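Local structure of chitinase A (Pteris ryukyuensis, 4RL3) at residues S194-L199 and V213-S218. The protein probably hydrolyses the glycosidic bonds of chitin as a fern class III chitinase, this chain being its family 18 catalytic domain. Numbering follows the deposited sequence.
Sequences SQYVSL and VLASFS
Tyr196 reaches from helix 193-206 to the backbone of strand 215-218 and donates its phenolic OH to the carbonyl O of Ser216, 2.7 Å away. The OH approaches that oxygen at 127° to the C=O bond, tilted 17° from the carbonyl plane. The carbonyl O lies at the rim of the ring, close to the ring plane, 3.7 Å from Tyr196 CE2. On the other ortho side of the OH is the methyl group of Ala215, also near the ring plane: its CB is 3.6 Å from Tyr196 OH and 4.3 Å from Tyr196 CE1. The phenol end is thus wedged edge-on between a methyl and a carbonyl. The backbone N of Ser216 also lies close, 3.0 Å from Tyr196 OH. With CG anti to the backbone N (chi1 -169°), the side chain spans the distance to the strand, the CA atoms of Tyr196 and Ala215 being 9.4 Å apart. Ala215 turns its CB toward the helix, whereas the CB of Ser216 points away from it, and the main chain of Ser216 meets the phenol; Ser216 OG is bonded instead to Phe182 O and Phe184 N. Val229 and Ala232 of helix 226-238 pack on Tyr196, and the ring of Phe184 meets its ring obliquely. The buried hydroxyl, among these apolar side chains, has the strand carbonyl of Ser216 as its acceptor. Helix 193-206 leads through a short connection into strand 215-218, which pairs in parallel with strand 244-248; the contact ties an outer helix to the inner strand that follows it, as in the beta/alpha (TIM) barrel of family 18 glycosyl hydrolases.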
ATOM      1  N   SER A 194       8.519  -1.615  22.898  0.50  8.52           N
ATOM      2  CA  SER A 194       8.153  -2.949  23.373  0.50  8.37           C
ATOM      3  C   SER A 194       6.729  -3.322  22.959  0.50  7.96           C
ATOM      4  O   SER A 194       6.476  -4.422  22.474  0.50  7.75           O
ATOM      5  CB  SER A 194       8.260  -3.010  24.897  0.50  8.47           C
ATOM      6  OG  SER A 194       7.869  -4.281  25.387  0.50  8.84           O
ATOM      7  N   GLN A 195       5.804  -2.393  23.163  1.00  7.70           N
ATOM      8  CA  GLN A 195       4.416  -2.594  22.752  1.00  7.44           C
ATOM      9  C   GLN A 195       4.312  -2.795  21.238  1.00  7.07           C
ATOM     10  O   GLN A 195       3.539  -3.628  20.776  1.00  7.15           O
ATOM     11  CB  GLN A 195       3.540  -1.421  23.152  1.00  7.57           C
ATOM     12  CG  GLN A 195       3.269  -1.349  24.646  1.00  7.82           C
ATOM     13  CD  GLN A 195       2.460  -0.129  25.011  1.00  8.18           C
ATOM     14  OE1 GLN A 195       2.787   1.001  24.619  1.00  8.69           O
ATOM     15  NE2 GLN A 195       1.385  -0.337  25.755  1.00  8.18           N
ATOM     16  N   TYR A 196       5.090  -2.033  20.475  1.00  6.81           N
ATOM     17  CA  TYR A 196       5.060  -2.167  19.021  1.00  6.40           C
ATOM     18  C   TYR A 196       5.470  -3.571  18.584  1.00  6.34           C
ATOM     19  O   TYR A 196       4.861  -4.158  17.677  1.00  5.86           O
ATOM     20  CB  TYR A 196       5.963  -1.133  18.356  1.00  6.23           C
ATOM     21  CG  TYR A 196       5.792  -1.038  16.849  1.00  6.02           C
ATOM     22  CD1 TYR A 196       6.392  -1.967  15.999  1.00  5.95           C
ATOM     23  CD2 TYR A 196       5.035  -0.015  16.279  1.00  6.00           C
ATOM     24  CE1 TYR A 196       6.236  -1.877  14.625  1.00  5.89           C
ATOM     25  CE2 TYR A 196       4.859   0.072  14.902  1.00  5.92           C
ATOM     26  CZ  TYR A 196       5.475  -0.862  14.090  1.00  5.89           C
ATOM     27  OH  TYR A 196       5.340  -0.785  12.725  1.00  5.78           O
ATOM     28  N   VAL A 197       6.522  -4.098  19.197  1.00  6.32           N
ATOM     29  CA  VAL A 197       6.954  -5.455  18.903  1.00  6.29           C
ATOM     30  C   VAL A 197       5.808  -6.437  19.196  1.00  6.23           C
ATOM     31  O   VAL A 197       5.528  -7.335  18.400  1.00  6.18           O
ATOM     32  CB  VAL A 197       8.235  -5.836  19.675  1.00  6.45           C
ATOM     33  CG1 VAL A 197       8.548  -7.304  19.514  1.00  6.50           C
ATOM     34  CG2 VAL A 197       9.409  -4.994  19.190  1.00  6.49           C
ATOM     35  N   SER A 198       5.128  -6.254  20.326  1.00  6.28           N
ATOM     36  CA  SER A 198       3.984  -7.110  20.650  1.00  6.23           C
ATOM     37  C   SER A 198       2.848  -6.974  19.621  1.00  5.96           C
ATOM     38  O   SER A 198       2.267  -7.973  19.181  1.00  5.90           O
ATOM     39  CB  SER A 198       3.454  -6.789  22.050  1.00  6.41           C
ATOM     40  OG  SER A 198       4.421  -7.069  23.056  1.00  6.91           O
ATOM     41  N   LEU A 199       2.551  -5.743  19.235  1.00  5.70           N
ATOM     42  CA  LEU A 199       1.484  -5.478  18.266  1.00  5.60           C
ATOM     43  C   LEU A 199       1.825  -6.078  16.905  1.00  5.52           C
ATOM     44  O   LEU A 199       0.949  -6.610  16.202  1.00  5.48           O
ATOM     45  CB  LEU A 199       1.254  -3.973  18.121  1.00  5.66           C
ATOM     46  CG  LEU A 199       0.702  -3.274  19.363  1.00  5.72           C
ATOM     47  CD1 LEU A 199       0.875  -1.771  19.245  1.00  5.75           C
ATOM     48  CD2 LEU A 199      -0.751  -3.637  19.586  1.00  5.81           C
ATOM     49  N   VAL A 213       4.745  -9.784   6.339  1.00  5.04           N
ATOM     50  CA  VAL A 213       4.103  -8.677   7.037  1.00  5.04           C
ATOM     51  C   VAL A 213       5.115  -7.557   7.309  1.00  5.02           C
ATOM     52  O   VAL A 213       6.036  -7.713   8.099  1.00  4.97           O
ATOM     53  CB  VAL A 213       3.415  -9.141   8.345  1.00  5.07           C
ATOM     54  CG1 VAL A 213       2.690  -7.976   8.999  1.00  5.14           C
ATOM     55  CG2 VAL A 213       2.438 -10.276   8.052  1.00  5.12           C
ATOM     56  N   LEU A 214       4.931  -6.427   6.629  1.00  5.08           N
ATOM     57  CA  LEU A 214       5.824  -5.275   6.790  1.00  5.20           C
ATOM     58  C   LEU A 214       5.455  -4.440   8.007  1.00  5.06           C
ATOM     59  O   LEU A 214       4.284  -4.281   8.323  1.00  5.07           O
ATOM     60  CB  LEU A 214       5.787  -4.396   5.538  1.00  5.44           C
ATOM     61  CG  LEU A 214       6.089  -5.110   4.221  1.00  5.73           C
ATOM     62  CD1 LEU A 214       5.912  -4.134   3.079  1.00  5.99           C
ATOM     63  CD2 LEU A 214       7.477  -5.718   4.218  1.00  5.90           C
ATOM     64  N   ALA A 215       6.468  -3.913   8.695  1.00  4.81           N
ATOM     65  CA  ALA A 215       6.251  -2.912   9.719  1.00  4.86           C
ATOM     66  C   ALA A 215       5.992  -1.590   9.040  1.00  4.78           C
ATOM     67  O   ALA A 215       6.302  -1.420   7.862  1.00  4.78           O
ATOM     68  CB  ALA A 215       7.466  -2.805  10.625  1.00  4.88           C
ATOM     69  N   SER A 216       5.418  -0.647   9.774  1.00  4.86           N
ATOM     70  CA  SER A 216       5.095   0.658   9.214  1.00  5.06           C
ATOM     71  C   SER A 216       4.917   1.746  10.258  1.00  5.33           C
ATOM     72  O   SER A 216       4.727   1.484  11.462  1.00  5.51           O
ATOM     73  CB  SER A 216       3.831   0.586   8.358  1.00  5.04           C
ATOM     74  OG  SER A 216       2.726   0.142   9.121  1.00  4.89           O
ATOM     75  N   PHE A 217       4.995   2.974   9.766  1.00  5.55           N
ATOM     76  CA  PHE A 217       4.653   4.154  10.529  1.00  5.74           C
ATOM     77  C   PHE A 217       4.160   5.260   9.608  1.00  6.01           C
ATOM     78  O   PHE A 217       4.318   5.182   8.392  1.00  5.87           O
ATOM     79  CB  PHE A 217       5.827   4.623  11.420  1.00  5.83           C
ATOM     80  CG  PHE A 217       7.119   4.905  10.683  1.00  5.83           C
ATOM     81  CD1 PHE A 217       7.349   6.141  10.103  1.00  5.88           C
ATOM     82  CD2 PHE A 217       8.117   3.943  10.606  1.00  5.89           C
ATOM     83  CE1 PHE A 217       8.542   6.412   9.445  1.00  5.96           C
ATOM     84  CE2 PHE A 217       9.311   4.203   9.958  1.00  6.01           C
ATOM     85  CZ  PHE A 217       9.512   5.446   9.369  1.00  5.95           C
ATOM     86  N   SER A 218       3.540   6.273  10.204  1.00  6.51           N
ATOM     87  CA  SER A 218       3.096   7.445   9.484  1.00  7.07           C
ATOM     88  C   SER A 218       4.052   8.594   9.729  1.00  7.65           C
ATOM     89  O   SER A 218       4.567   8.759  10.836  1.00  7.95           O
ATOM     90  CB  SER A 218       1.690   7.846   9.928  1.00  7.19           C
ATOM     91  OG  SER A 218       1.352   9.151   9.475  1.00  7.33           O
TER